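Local coordinates for amidase (Bacillus anthracis, PDB 5EWQ), which probably hydrolyses carboxylic amides to acids and ammonia as an enzyme of the amidase signature family, at residues G252-L260 against L363-Y374; L352-T362 against V424-E435. All coordinates share one frame; numbering follows the deposited sequence.

Interaction 1: G252-L260 against L363-Y374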
loop_
_atom_site.group_PDB
_atom_site.type_symbol
_atom_site.label_atom_id
_atom_site.label_comp_id
_atom_site.label_asym_id
_atom_site.label_seq_id
_atom_site.Cartn_x
_atom_site.Cartn_y
_atom_site.Cartn_z
ATOM N N GLY A 252 -3.480 -6.142 14.369
ATOM C CA GLY A 252 -3.045 -7.285 13.587
ATOM C C GLY A 252 -2.021 -6.894 12.541
ATOM O O GLY A 252 -1.849 -7.580 11.535
ATOM N N ILE A 253 -1.345 -5.774 12.774
ATOM C CA ILE A 253 -0.311 -5.298 11.864
ATOM C C ILE A 253 0.953 -4.946 12.637
ATOM O O ILE A 253 0.906 -4.163 13.587
ATOM C CB ILE A 253 -0.773 -4.064 11.062
ATOM C CG1 ILE A 253 -2.064 -4.369 10.297
ATOM C CG2 ILE A 253 0.319 -3.609 10.104
ATOM C CD1 ILE A 253 -2.623 -3.182 9.540
ATOM N N ILE A 254 2.077 -5.534 12.234
ATOM C CA ILE A 254 3.362 -5.239 12.860
ATOM C C ILE A 254 3.683 -3.756 12.715
ATOM O O ILE A 254 3.900 -3.265 11.606
ATOM C CB ILE A 254 4.501 -6.077 12.253
ATOM C CG1 ILE A 254 4.242 -7.567 12.483
ATOM C CG2 ILE A 254 5.839 -5.675 12.853
ATOM C CD1 ILE A 254 5.337 -8.463 11.952
ATOM N N PRO A 255 3.713 -3.037 13.846
ATOM C CA PRO A 255 3.805 -1.576 13.860
ATOM C C PRO A 255 5.191 -1.033 13.532
ATOM O O PRO A 255 6.157 -1.785 13.398
ATOM C CB PRO A 255 3.426 -1.225 15.299
ATOM C CG PRO A 255 3.900 -2.397 16.087
ATOM C CD PRO A 255 3.674 -3.599 15.208
ATOM N N LEU A 256 5.263 0.287 13.399
ATOM C CA LEU A 256 6.520 1.008 13.259
ATOM C C LEU A 256 6.465 2.220 14.179
ATOM O O LEU A 256 7.356 2.444 14.995
ATOM C CB LEU A 256 6.753 1.429 11.807
ATOM C CG LEU A 256 7.851 2.462 11.539
ATOM C CD1 LEU A 256 9.181 1.992 12.092
ATOM C CD2 LEU A 256 7.966 2.749 10.050
ATOM N N ALA A 257 5.394 2.993 14.033
ATOM C CA ALA A 257 5.098 4.106 14.925
ATOM C C ALA A 257 3.594 4.344 14.934
ATOM O O ALA A 257 3.050 4.961 14.017
ATOM C CB ALA A 257 5.838 5.358 14.494
ATOM N N GLU A 258 2.928 3.852 15.975
ATOM C CA GLU A 258 1.468 3.874 16.056
ATOM C C GLU A 258 0.886 5.286 15.990
ATOM O O GLU A 258 -0.314 5.461 15.777
ATOM C CB GLU A 258 1.004 3.176 17.336
ATOM C CG GLU A 258 1.367 1.701 17.390
ATOM C CD GLU A 258 0.929 1.036 18.679
ATOM O OE1 GLU A 258 1.179 -0.178 18.836
ATOM O OE2 GLU A 258 0.337 1.726 19.537
ATOM N N THR A 259 1.741 6.286 16.174
ATOM C CA THR A 259 1.347 7.676 15.996
ATOM C C THR A 259 0.970 7.939 14.539
ATOM O O THR A 259 0.013 8.659 14.254
ATOM C CB THR A 259 2.476 8.641 16.414
ATOM O OG1 THR A 259 2.805 8.430 17.792
ATOM C CG2 THR A 259 2.050 10.088 16.217
ATOM N N LEU A 260 1.720 7.334 13.622
ATOM C CA LEU A 260 1.554 7.599 12.198
ATOM C C LEU A 260 1.061 6.388 11.408
ATOM O O LEU A 260 0.576 6.533 10.285
ATOM C CB LEU A 260 2.875 8.091 11.603
ATOM C CG LEU A 260 3.529 9.282 12.306
ATOM C CD1 LEU A 260 4.870 9.612 11.671
ATOM C CD2 LEU A 260 2.608 10.490 12.284
ATOM N N LEU A 363 9.823 8.368 15.483
ATOM C CA LEU A 363 10.061 6.977 15.115
ATOM C C LEU A 363 11.080 6.306 16.033
ATOM O O LEU A 363 10.902 5.156 16.433
ATOM C CB LEU A 363 10.539 6.887 13.664
ATOM C CG LEU A 363 9.521 7.224 12.573
ATOM C CD1 LEU A 363 10.227 7.619 11.290
ATOM C CD2 LEU A 363 8.612 6.039 12.328
ATOM N N GLU A 364 12.146 7.032 16.360
ATOM C CA GLU A 364 13.250 6.485 17.143
ATOM C C GLU A 364 12.808 5.986 18.516
ATOM O O GLU A 364 13.265 4.942 18.982
ATOM C CB GLU A 364 14.355 7.533 17.302
ATOM C CG GLU A 364 15.520 7.084 18.173
ATOM C CD GLU A 364 16.646 8.099 18.209
ATOM O OE1 GLU A 364 17.273 8.255 19.279
ATOM O OE2 GLU A 364 16.910 8.735 17.166
ATOM N N TYR A 365 11.913 6.729 19.157
ATOM C CA TYR A 365 11.431 6.352 20.478
ATOM C C TYR A 365 10.340 5.289 20.411
ATOM O O TYR A 365 10.362 4.313 21.162
ATOM C CB TYR A 365 10.903 7.580 21.226
ATOM C CG TYR A 365 10.167 7.242 22.505
ATOM C CD1 TYR A 365 10.860 7.022 23.690
ATOM C CD2 TYR A 365 8.781 7.140 22.528
ATOM C CE1 TYR A 365 10.191 6.710 24.859
ATOM C CE2 TYR A 365 8.106 6.829 23.691
ATOM C CZ TYR A 365 8.816 6.615 24.854
ATOM O OH TYR A 365 8.144 6.305 26.014
ATOM N N GLU A 366 9.387 5.483 19.505
ATOM C CA GLU A 366 8.165 4.687 19.498
ATOM C C GLU A 366 8.344 3.293 18.898
ATOM O O GLU A 366 7.596 2.375 19.234
ATOM C CB GLU A 366 7.064 5.436 18.744
ATOM C CG GLU A 366 5.659 5.116 19.221
ATOM C CD GLU A 366 4.603 5.942 18.517
ATOM O OE1 GLU A 366 4.952 6.664 17.560
ATOM O OE2 GLU A 366 3.424 5.874 18.924
ATOM N N PHE A 367 9.328 3.136 18.017
ATOM C CA PHE A 367 9.554 1.853 17.354
ATOM C C PHE A 367 9.884 0.750 18.352
ATOM O O PHE A 367 9.297 -0.330 18.310
ATOM C CB PHE A 367 10.676 1.964 16.320
ATOM C CG PHE A 367 11.053 0.651 15.694
ATOM C CD1 PHE A 367 10.222 0.048 14.765
ATOM C CD2 PHE A 367 12.236 0.018 16.036
ATOM C CE1 PHE A 367 10.564 -1.161 14.187
ATOM C CE2 PHE A 367 12.582 -1.192 15.463
ATOM C CZ PHE A 367 11.745 -1.781 14.537
ATOM N N LYS A 368 10.827 1.030 19.246
ATOM C CA LYS A 368 11.236 0.070 20.263
ATOM C C LYS A 368 10.063 -0.344 21.143
ATOM O O LYS A 368 9.892 -1.521 21.454
ATOM C CB LYS A 368 12.357 0.653 21.126
ATOM C CG LYS A 368 12.765 -0.229 22.295
ATOM C CD LYS A 368 13.809 0.451 23.165
ATOM C CE LYS A 368 14.210 -0.431 24.336
ATOM N NZ LYS A 368 15.242 0.215 25.193
ATOM N N HIS A 369 9.248 0.631 21.530
ATOM C CA HIS A 369 8.132 0.383 22.434
ATOM C C HIS A 369 6.976 -0.342 21.748
ATOM O O HIS A 369 6.393 -1.262 22.322
ATOM C CB HIS A 369 7.644 1.699 23.040
ATOM C CG HIS A 369 8.640 2.347 23.950
ATOM N ND1 HIS A 369 9.849 2.837 23.503
ATOM C CD2 HIS A 369 8.614 2.576 25.285
ATOM C CE1 HIS A 369 10.520 3.345 24.520
ATOM N NE2 HIS A 369 9.792 3.198 25.614
ATOM N N ASN A 370 6.646 0.070 20.529
ATOM C CA ASN A 370 5.572 -0.573 19.777
ATOM C C ASN A 370 5.889 -2.031 19.462
ATOM O O ASN A 370 5.028 -2.901 19.583
ATOM C CB ASN A 370 5.291 0.182 18.477
ATOM C CG ASN A 370 4.635 1.527 18.712
ATOM O OD1 ASN A 370 4.721 2.424 17.874
ATOM N ND2 ASN A 370 3.976 1.674 19.856
ATOM N N VAL A 371 7.128 -2.289 19.058
ATOM C CA VAL A 371 7.559 -3.636 18.704
ATOM C C VAL A 371 7.572 -4.561 19.919
ATOM O O VAL A 371 7.050 -5.676 19.865
ATOM C CB VAL A 371 8.959 -3.617 18.054
ATOM C CG1 VAL A 371 9.573 -5.006 18.052
ATOM C CG2 VAL A 371 8.874 -3.066 16.639
ATOM N N ASN A 372 8.161 -4.092 21.016
ATOM C CA ASN A 372 8.225 -4.881 22.242
ATOM C C ASN A 372 6.841 -5.180 22.806
ATOM O O ASN A 372 6.587 -6.281 23.294
ATOM C CB ASN A 372 9.071 -4.166 23.297
ATOM C CG ASN A 372 10.539 -4.099 22.919
ATOM O OD1 ASN A 372 11.000 -4.824 22.038
ATOM N ND2 ASN A 372 11.285 -3.228 23.593
ATOM N N ASP A 373 5.949 -4.196 22.736
ATOM C CA ASP A 373 4.575 -4.376 23.192
ATOM C C ASP A 373 3.807 -5.303 22.256
ATOM O O ASP A 373 2.892 -6.010 22.680
ATOM C CB ASP A 373 3.858 -3.028 23.301
ATOM C CG ASP A 373 4.377 -2.181 24.449
ATOM O OD1 ASP A 373 5.524 -2.409 24.887
ATOM O OD2 ASP A 373 3.637 -1.286 24.911
ATOM N N TYR A 374 4.184 -5.295 20.981
ATOM C CA TYR A 374 3.557 -6.160 19.989
ATOM C C TYR A 374 3.902 -7.623 20.242
ATOM O O TYR A 374 3.027 -8.487 20.246
ATOM C CB TYR A 374 3.987 -5.755 18.576
ATOM C CG TYR A 374 3.481 -6.677 17.488
ATOM C CD1 TYR A 374 2.195 -6.544 16.980
ATOM C CD2 TYR A 374 4.292 -7.677 16.965
ATOM C CE1 TYR A 374 1.729 -7.385 15.986
ATOM C CE2 TYR A 374 3.834 -8.522 15.971
ATOM C CZ TYR A 374 2.553 -8.371 15.485
ATOM O OH TYR A 374 2.094 -9.209 14.496
#

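Interaction 2: L352-T362 against V424-E435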
loop_
_atom_site.group_PDB
_atom_site.type_symbol
_atom_site.label_atom_id
_atom_site.label_comp_id
_atom_site.label_asym_id
_atom_site.label_seq_id
_atom_site.Cartn_x
_atom_site.Cartn_y
_atom_site.Cartn_z
ATOM N N LEU A 352 4.369 24.484 0.886
ATOM C CA LEU A 352 4.130 24.149 2.284
ATOM C C LEU A 352 5.397 24.328 3.111
ATOM O O LEU A 352 6.505 24.100 2.624
ATOM C CB LEU A 352 3.614 22.714 2.409
ATOM C CG LEU A 352 2.101 22.500 2.494
ATOM C CD1 LEU A 352 1.359 23.393 1.517
ATOM C CD2 LEU A 352 1.759 21.039 2.239
ATOM N N ASN A 353 5.228 24.739 4.364
ATOM C CA ASN A 353 6.359 24.951 5.259
ATOM C C ASN A 353 6.493 23.833 6.286
ATOM O O ASN A 353 5.616 23.640 7.128
ATOM C CB ASN A 353 6.229 26.299 5.969
ATOM C CG ASN A 353 7.374 26.566 6.926
ATOM O OD1 ASN A 353 7.293 26.247 8.113
ATOM N ND2 ASN A 353 8.449 27.153 6.414
ATOM N N ASN A 354 7.599 23.099 6.211
ATOM C CA ASN A 354 7.859 22.007 7.138
ATOM C C ASN A 354 8.647 22.477 8.356
ATOM O O ASN A 354 9.839 22.200 8.480
ATOM C CB ASN A 354 8.613 20.876 6.435
ATOM C CG ASN A 354 7.869 20.342 5.226
ATOM O OD1 ASN A 354 6.640 20.357 5.182
ATOM N ND2 ASN A 354 8.615 19.867 4.235
ATOM N N GLY A 355 7.974 23.193 9.250
ATOM C CA GLY A 355 8.613 23.714 10.443
ATOM C C GLY A 355 8.011 23.161 11.719
ATOM O O GLY A 355 6.795 23.183 11.904
ATOM N N GLY A 356 8.867 22.655 12.602
ATOM C CA GLY A 356 8.428 22.131 13.881
ATOM C C GLY A 356 7.722 20.792 13.778
ATOM O O GLY A 356 7.242 20.258 14.778
ATOM N N VAL A 357 7.658 20.250 12.567
ATOM C CA VAL A 357 7.018 18.960 12.339
ATOM C C VAL A 357 8.063 17.850 12.278
ATOM O O VAL A 357 8.687 17.623 11.242
ATOM C CB VAL A 357 6.191 18.963 11.039
ATOM C CG1 VAL A 357 5.460 17.640 10.872
ATOM C CG2 VAL A 357 5.206 20.122 11.045
ATOM N N ASP A 358 8.250 17.165 13.401
ATOM C CA ASP A 358 9.265 16.123 13.506
ATOM C C ASP A 358 8.740 14.778 13.012
ATOM O O ASP A 358 7.542 14.503 13.085
ATOM C CB ASP A 358 9.750 16.001 14.953
ATOM C CG ASP A 358 10.788 14.911 15.133
ATOM O OD1 ASP A 358 11.994 15.210 15.006
ATOM O OD2 ASP A 358 10.397 13.756 15.402
ATOM N N ASN A 359 9.646 13.946 12.508
ATOM C CA ASN A 359 9.290 12.623 12.017
ATOM C C ASN A 359 10.223 11.544 12.561
ATOM O O ASN A 359 9.776 10.478 12.982
ATOM C CB ASN A 359 9.310 12.606 10.487
ATOM C CG ASN A 359 8.723 11.333 9.910
ATOM O OD1 ASN A 359 7.844 10.714 10.508
ATOM N ND2 ASN A 359 9.212 10.934 8.740
ATOM N N LEU A 360 11.521 11.836 12.555
ATOM C CA LEU A 360 12.537 10.859 12.937
ATOM C C LEU A 360 12.512 10.518 14.425
ATOM O O LEU A 360 12.513 9.344 14.796
ATOM C CB LEU A 360 13.927 11.369 12.549
ATOM C CG LEU A 360 14.143 11.655 11.061
ATOM C CD1 LEU A 360 15.592 12.028 10.788
ATOM C CD2 LEU A 360 13.720 10.464 10.214
ATOM N N GLN A 361 12.499 11.544 15.272
ATOM C CA GLN A 361 12.493 11.341 16.719
ATOM C C GLN A 361 11.223 10.628 17.172
ATOM O O GLN A 361 11.236 9.869 18.141
ATOM C CB GLN A 361 12.636 12.676 17.453
ATOM C CG GLN A 361 13.990 13.342 17.277
ATOM C CD GLN A 361 14.114 14.626 18.075
ATOM O OE1 GLN A 361 13.143 15.099 18.666
ATOM N NE2 GLN A 361 15.314 15.195 18.097
ATOM N N THR A 362 10.128 10.881 16.462
ATOM C CA THR A 362 8.863 10.209 16.728
ATOM C C THR A 362 9.002 8.712 16.470
ATOM O O THR A 362 8.392 7.890 17.154
ATOM C CB THR A 362 7.726 10.785 15.858
ATOM O OG1 THR A 362 7.658 12.206 16.033
ATOM C CG2 THR A 362 6.388 10.166 16.234
ATOM N N VAL A 424 6.754 16.366 21.542
ATOM C CA VAL A 424 7.107 16.557 20.140
ATOM C C VAL A 424 5.931 16.204 19.231
ATOM O O VAL A 424 5.630 16.930 18.282
ATOM C CB VAL A 424 8.340 15.711 19.754
ATOM C CG1 VAL A 424 8.430 15.536 18.249
ATOM C CG2 VAL A 424 9.610 16.348 20.297
ATOM N N VAL A 425 5.267 15.094 19.536
ATOM C CA VAL A 425 4.091 14.665 18.785
ATOM C C VAL A 425 2.985 15.716 18.855
ATOM O O VAL A 425 2.314 15.994 17.860
ATOM C CB VAL A 425 3.553 13.317 19.308
ATOM C CG1 VAL A 425 2.274 12.931 18.583
ATOM C CG2 VAL A 425 4.607 12.232 19.155
ATOM N N GLN A 426 2.810 16.302 20.035
ATOM C CA GLN A 426 1.802 17.336 20.247
ATOM C C GLN A 426 2.047 18.560 19.368
ATOM O O GLN A 426 1.148 19.014 18.660
ATOM C CB GLN A 426 1.771 17.754 21.720
ATOM C CG GLN A 426 0.901 18.970 22.013
ATOM C CD GLN A 426 -0.583 18.678 21.901
ATOM O OE1 GLN A 426 -0.996 17.523 21.793
ATOM N NE2 GLN A 426 -1.396 19.728 21.929
ATOM N N THR A 427 3.267 19.085 19.416
ATOM C CA THR A 427 3.623 20.275 18.651
ATOM C C THR A 427 3.607 20.011 17.149
ATOM O O THR A 427 3.282 20.897 16.359
ATOM C CB THR A 427 5.014 20.806 19.048
ATOM O OG1 THR A 427 6.001 19.793 18.815
ATOM C CG2 THR A 427 5.035 21.199 20.517
ATOM N N SER A 428 3.956 18.789 16.759
ATOM C CA SER A 428 4.012 18.424 15.348
ATOM C C SER A 428 2.622 18.364 14.722
ATOM O O SER A 428 2.414 18.847 13.609
ATOM C CB SER A 428 4.721 17.079 15.170
ATOM O OG SER A 428 6.057 17.144 15.634
ATOM N N GLN A 429 1.675 17.768 15.441
ATOM C CA GLN A 429 0.310 17.636 14.944
ATOM C C GLN A 429 -0.367 18.992 14.788
ATOM O O GLN A 429 -1.056 19.238 13.798
ATOM C CB GLN A 429 -0.521 16.746 15.873
ATOM C CG GLN A 429 -0.126 15.278 15.856
ATOM C CD GLN A 429 -1.095 14.407 16.632
ATOM O OE1 GLN A 429 -2.202 14.832 16.963
ATOM N NE2 GLN A 429 -0.681 13.181 16.929
ATOM N N GLU A 430 -0.167 19.870 15.765
ATOM C CA GLU A 430 -0.785 21.191 15.746
ATOM C C GLU A 430 -0.207 22.075 14.645
ATOM O O GLU A 430 -0.899 22.938 14.107
ATOM C CB GLU A 430 -0.626 21.873 17.107
ATOM C CG GLU A 430 -1.450 21.237 18.215
ATOM C CD GLU A 430 -1.242 21.908 19.558
ATOM O OE1 GLU A 430 -0.153 22.478 19.778
ATOM O OE2 GLU A 430 -2.171 21.869 20.393
ATOM N N ASN A 431 1.062 21.856 14.313
ATOM C CA ASN A 431 1.710 22.610 13.244
ATOM C C ASN A 431 1.231 22.173 11.864
ATOM O O ASN A 431 0.858 23.003 11.034
ATOM C CB ASN A 431 3.230 22.467 13.333
ATOM C CG ASN A 431 3.821 23.228 14.503
ATOM O OD1 ASN A 431 3.109 23.620 15.426
ATOM N ND2 ASN A 431 5.132 23.438 14.470
ATOM N N ALA A 432 1.244 20.865 11.629
ATOM C CA ALA A 432 0.856 20.308 10.339
ATOM C C ALA A 432 -0.624 20.537 10.047
ATOM O O ALA A 432 -1.000 20.862 8.920
ATOM C CB ALA A 432 1.180 18.823 10.287
ATOM N N LYS A 433 -1.457 20.366 11.068
ATOM C CA LYS A 433 -2.900 20.529 10.915
ATOM C C LYS A 433 -3.255 21.979 10.604
ATOM O O LYS A 433 -4.157 22.250 9.814
ATOM C CB LYS A 433 -3.626 20.060 12.178
ATOM C CG LYS A 433 -5.129 19.902 12.021
ATOM C CD LYS A 433 -5.746 19.297 13.272
ATOM C CE LYS A 433 -7.241 19.078 13.108
ATOM N NZ LYS A 433 -7.849 18.476 14.327
ATOM N N LYS A 434 -2.536 22.907 11.227
ATOM C CA LYS A 434 -2.753 24.330 10.989
ATOM C C LYS A 434 -2.226 24.736 9.618
ATOM O O LYS A 434 -2.827 25.563 8.931
ATOM C CB LYS A 434 -2.085 25.168 12.080
ATOM N N GLU A 435 -1.100 24.148 9.225
ATOM C CA GLU A 435 -0.493 24.435 7.931
ATOM C C GLU A 435 -1.389 23.972 6.787
ATOM O O GLU A 435 -1.515 24.650 5.769
ATOM C CB GLU A 435 0.881 23.768 7.825
ATOM C CG GLU A 435 1.590 24.004 6.500
ATOM C CD GLU A 435 1.936 25.463 6.272
ATOM O OE1 GLU A 435 3.046 25.879 6.664
ATOM O OE2 GLU A 435 1.100 26.193 5.698
#

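Interaction 1: G252-L260 against L363-Y374
The ring of Tyr374 turns one face to Ile254, whose CA makes a CH-pi contact 4.3 Å from the ring centroid. The Ile254 side chain crosses the tyrosine at about a right angle and brings CG1 within 3.5 Å of Tyr374 CZ; beyond it, the phenol OH is hydrogen-bonded to Gln126. Phe367 has Val371 CG2 over one face and the carbonyl oxygen of Leu256 at its edge, in plane, while Leu256 CD1 comes in obliquely. The polar counterpart is a stack: the carboxylate of Glu258 lies on the amide of Asn370, their planes 6° apart, with Glu258 CD 3.3 Å from Asn370 ND2. That same amide accepts the backbone N-H of Glu258 at OD1 (N to OD1 3.0 Å), the donor standing above the carbonyl plane. Glu366 swings CG away from its own N, near anti (chi1 -151°), and extends to carry its buried carboxylate to Thr259, whose OG1 donates to Glu366 OE1 (2.8 Å) on its syn side, somewhat out of the carboxylate plane; the Thr259 N-H adds a weak bond to OE2. The arrangement belongs to the mixed-sheet amidase fold, in which helix 360-377 covers the loop joining neighbouring antiparallel strands 239-242 and 263-267.

Interaction 2: L352-T362 against V424-E435
Ser428 OG accepts the N-H of Asp358 across the contact (OG to N 3.1 Å, 158° at the hydrogen) and donates its own hydrogen to the carbonyl of Val424, one turn earlier (OG to Val424 O 2.7 Å). Three donors therefore converge on that oxygen: Ser428 OG, the helical N-H of Ser428, and Thr427 OG1. One turn further along the helix, Asn431 points its amide at the loop, and ND2 donates to Gly355 O (3.1 Å), the oxygen lying close to the amide plane though the donor is tilted from the carbonyl plane. Gly356 has no side chain to stand in the way, and its CA sits 3.6 Å from Asn431 ND2. Towards the far end, Glu435 bends at chi2 (64°) to bring OE1 to the backbone N of Asn353, a bond that is long and weak.

These contacts lay the connection from edge strand 345-347 to helix 360-377 along helix 418-437, the two segments running in opposite directions, on the periphery of the amidase fold. Where the connection becomes a helix, Asp358 OD2 accepts both the N-H and the hydroxyl of Thr362, the hydroxyl on its anti lone pair; its negative charge probably also interacts favourably with the dipole at the helix start. The methylene of Asp358 rests on Val424, CB to CG1 3.6 Å. Val357 CG2 slides past Asn431 CB at 3.8 Å, and the valine also touches Leu458 of helix 457-462. Thr362 CG2 meets Val425 CG2 at about a right angle between the side chains.

How the interactions relate
Helix 360-377 takes part in both contacts: its first turn, with the loop ahead of it, meets helix 418-437 in interaction 2, and the following turns cover the loop 252-260 in interaction 1. The two are about 19 Å apart between centres yet join at Thr259, which packs by CG2 on Val425 CG1 (3.7 Å) and lies beside Thr362, and at Leu260, which touches Asn359. Interaction 1 is largely buried, combining aromatic and aliphatic packing with a buried carboxylate and amide that bond to the loop's backbone and hydroxyl. Interaction 2 lies nearer the surface and relies more on small polar side chains holding an irregular backbone, with sparser apolar contact.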